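Local coordinates for HIT family hydrolase (Legionella pneumophila subsp. pneumophila, PDB 6D6J), which binds zinc and is probably a histidine triad family hydrolase, likely cleaving nucleotide-type phosphate linkages through a histidine nucleotidyl intermediate, at residues B[36-44]-B[109-117]. Residues are numbered along the deposited sequence; the frame is centred on the assembly and turned at random.
Sequences RDIRPQAPT and HLLGGRQMT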
# COMPACT_ATOMS: atom_id res chain seq x y z
N ARG B 36 -14.27 -2.79 9.21
CA ARG B 36 -14.80 -3.03 7.87
C ARG B 36 -15.13 -1.73 7.13
O ARG B 36 -15.71 -0.81 7.70
CB ARG B 36 -16.08 -3.85 7.94
CG ARG B 36 -15.89 -5.29 8.40
CD ARG B 36 -17.20 -6.03 8.28
NE ARG B 36 -17.08 -7.45 8.55
CZ ARG B 36 -18.06 -8.31 8.29
NH1 ARG B 36 -19.21 -7.86 7.78
NH2 ARG B 36 -17.91 -9.60 8.53
N ASP B 37 -14.82 -1.69 5.84
CA ASP B 37 -15.35 -0.63 4.98
C ASP B 37 -16.83 -0.89 4.76
O ASP B 37 -17.21 -2.01 4.38
CB ASP B 37 -14.59 -0.65 3.64
CG ASP B 37 -14.84 0.57 2.77
OD1 ASP B 37 -15.99 1.05 2.66
OD2 ASP B 37 -13.88 1.03 2.14
N ILE B 38 -17.68 0.11 5.00
CA ILE B 38 -19.12 -0.07 4.82
C ILE B 38 -19.53 -0.28 3.37
O ILE B 38 -20.62 -0.79 3.13
CB ILE B 38 -19.96 1.08 5.41
CG1 ILE B 38 -19.59 2.44 4.78
CG2 ILE B 38 -19.86 1.12 6.93
CD1 ILE B 38 -20.62 3.52 5.07
N ARG B 39 -18.68 0.09 2.41
CA ARG B 39 -18.96 -0.07 0.98
C ARG B 39 -17.90 -1.01 0.40
O ARG B 39 -17.03 -0.60 -0.38
CB ARG B 39 -18.93 1.27 0.26
CG ARG B 39 -20.06 2.20 0.63
CD ARG B 39 -20.11 3.40 -0.31
NE ARG B 39 -21.43 4.03 -0.37
CZ ARG B 39 -21.90 4.87 0.55
NH1 ARG B 39 -21.16 5.18 1.61
NH2 ARG B 39 -23.11 5.40 0.41
N PRO B 40 -17.95 -2.29 0.76
CA PRO B 40 -16.87 -3.20 0.38
C PRO B 40 -16.83 -3.40 -1.13
O PRO B 40 -17.86 -3.56 -1.79
CB PRO B 40 -17.23 -4.49 1.12
CG PRO B 40 -18.74 -4.42 1.28
CD PRO B 40 -18.98 -2.96 1.58
N GLN B 41 -15.61 -3.40 -1.66
CA GLN B 41 -15.36 -3.56 -3.08
C GLN B 41 -14.92 -4.97 -3.44
O GLN B 41 -14.65 -5.25 -4.61
CB GLN B 41 -14.30 -2.55 -3.53
CG GLN B 41 -14.70 -1.10 -3.30
CD GLN B 41 -15.94 -0.73 -4.06
OE1 GLN B 41 -15.96 -0.76 -5.29
NE2 GLN B 41 -16.99 -0.36 -3.32
N ALA B 42 -14.81 -5.84 -2.44
CA ALA B 42 -14.47 -7.24 -2.60
C ALA B 42 -15.20 -7.97 -1.49
O ALA B 42 -15.71 -7.34 -0.56
CB ALA B 42 -12.95 -7.45 -2.50
N PRO B 43 -15.26 -9.31 -1.55
CA PRO B 43 -16.04 -10.02 -0.53
C PRO B 43 -15.61 -9.74 0.90
O PRO B 43 -16.46 -9.76 1.79
CB PRO B 43 -15.93 -11.50 -0.96
CG PRO B 43 -15.82 -11.40 -2.47
CD PRO B 43 -14.89 -10.21 -2.66
N THR B 44 -14.32 -9.49 1.14
CA THR B 44 -13.85 -8.90 2.39
C THR B 44 -13.09 -7.63 2.07
O THR B 44 -12.19 -7.63 1.22
CB THR B 44 -12.94 -9.87 3.17
OG1 THR B 44 -13.71 -11.00 3.59
CG2 THR B 44 -12.32 -9.21 4.41
N HIS B 109 -6.33 0.06 2.59
CA HIS B 109 -7.38 -0.87 2.20
C HIS B 109 -6.81 -2.27 2.08
O HIS B 109 -5.75 -2.47 1.48
CB HIS B 109 -7.92 -0.53 0.81
CG HIS B 109 -8.59 0.80 0.71
ND1 HIS B 109 -9.95 0.96 0.90
CD2 HIS B 109 -8.09 2.01 0.39
CE1 HIS B 109 -10.25 2.24 0.73
NE2 HIS B 109 -9.15 2.89 0.40
N LEU B 110 -7.54 -3.25 2.63
CA LEU B 110 -7.21 -4.66 2.50
C LEU B 110 -8.40 -5.33 1.82
O LEU B 110 -9.49 -5.37 2.39
CB LEU B 110 -6.94 -5.26 3.88
CG LEU B 110 -6.97 -6.79 4.03
CD1 LEU B 110 -6.04 -7.50 3.07
CD2 LEU B 110 -6.64 -7.15 5.47
N LEU B 111 -8.20 -5.81 0.59
CA LEU B 111 -9.28 -6.37 -0.23
C LEU B 111 -8.96 -7.81 -0.57
O LEU B 111 -7.87 -8.11 -1.06
CB LEU B 111 -9.41 -5.59 -1.55
CG LEU B 111 -9.67 -4.09 -1.43
CD1 LEU B 111 -8.41 -3.29 -1.73
CD2 LEU B 111 -10.82 -3.66 -2.34
N GLY B 112 -9.92 -8.71 -0.34
CA GLY B 112 -9.72 -10.09 -0.73
C GLY B 112 -11.03 -10.83 -0.85
O GLY B 112 -12.11 -10.25 -0.82
N GLY B 113 -10.91 -12.15 -1.03
CA GLY B 113 -12.06 -13.02 -1.15
C GLY B 113 -12.49 -13.26 -2.57
O GLY B 113 -13.48 -13.96 -2.79
N ARG B 114 -11.81 -12.66 -3.54
CA ARG B 114 -11.98 -12.96 -4.95
C ARG B 114 -10.65 -12.68 -5.63
O ARG B 114 -9.74 -12.09 -5.04
CB ARG B 114 -13.06 -12.08 -5.59
CG ARG B 114 -12.74 -10.59 -5.60
CD ARG B 114 -13.71 -9.84 -6.52
NE ARG B 114 -13.68 -8.39 -6.31
CZ ARG B 114 -12.81 -7.55 -6.90
NH1 ARG B 114 -11.87 -8.02 -7.71
NH2 ARG B 114 -12.88 -6.25 -6.66
N GLN B 115 -10.55 -13.09 -6.88
CA GLN B 115 -9.40 -12.70 -7.70
C GLN B 115 -9.41 -11.18 -7.90
O GLN B 115 -10.41 -10.61 -8.36
CB GLN B 115 -9.45 -13.41 -9.05
CG GLN B 115 -8.30 -13.01 -9.97
CD GLN B 115 -6.97 -13.53 -9.46
OE1 GLN B 115 -6.81 -14.72 -9.23
NE2 GLN B 115 -6.01 -12.63 -9.27
N MET B 116 -8.31 -10.53 -7.54
CA MET B 116 -8.13 -9.11 -7.82
C MET B 116 -7.53 -8.99 -9.22
O MET B 116 -6.67 -9.79 -9.60
CB MET B 116 -7.23 -8.48 -6.75
CG MET B 116 -7.75 -8.73 -5.32
SD MET B 116 -9.44 -8.18 -4.99
CE MET B 116 -9.30 -6.41 -5.28
N THR B 117 -7.98 -7.99 -9.97
CA THR B 117 -7.66 -7.90 -11.40
C THR B 117 -6.79 -6.67 -11.68
O THR B 117 -6.51 -5.84 -10.81
CB THR B 117 -8.94 -7.89 -12.24
OG1 THR B 117 -9.70 -6.71 -11.93
CG2 THR B 117 -9.79 -9.13 -11.97
O HOH W 1 -16.40 -8.00 -5.61
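The carbonyl oxygen of Q41 is gripped by the guanidinium of R114: NH2 donates to Q41 O at 2.9 Å, nearly straight (169°) and in the guanidinium plane. A water accepts from R114 NE at 2.8 Å and gives a weak, long hydrogen bond back to the same oxygen. The contact lies where two inner strands of the antiparallel HIT-fold sheet meet, the start of strand 44-50 against the end of strand 108-112, together with the loop leading into the first and the turn after the second. R114 CG lies between its own backbone N and carbonyl carbon (chi1 64°), and the chain then runs extended to NE; its aliphatic part crosses the P43 ring at about a right angle, R114 CG 3.7 Å from P43 CD. M116 SD sits over one guanidinium face, offset toward the rim, and NH1 bonds to Q115 O and makes a salt bridge with the C-terminal carboxylate of G121 of the second subunit. The site thus ties the loop to the dimer interface.

Next to this arginine site, T44 and G112 form a hydrogen-bonded antiparallel pair, with both backbone bonds made. A42 tucks its methyl against the strand, A42 CB 3.4 Å from G112 O, and also touches the CB of L111. L111 reaches on with CD2 to Q41 CB, while W118 of the second subunit packs against Q41.

Back along the strand, toward its start, lies H109 of the predicted histidine triad motif, beside H107, the predicted nucleotidylated residue. Its ND1 is hydrogen-bonded to H45. D37, whose OD1 accepts from R39 N in an Asx turn, holds its carboxylate 27° from the imidazole plane, and D37 OD2 stands at the ring edge, 4.1 Å from H109 CE1.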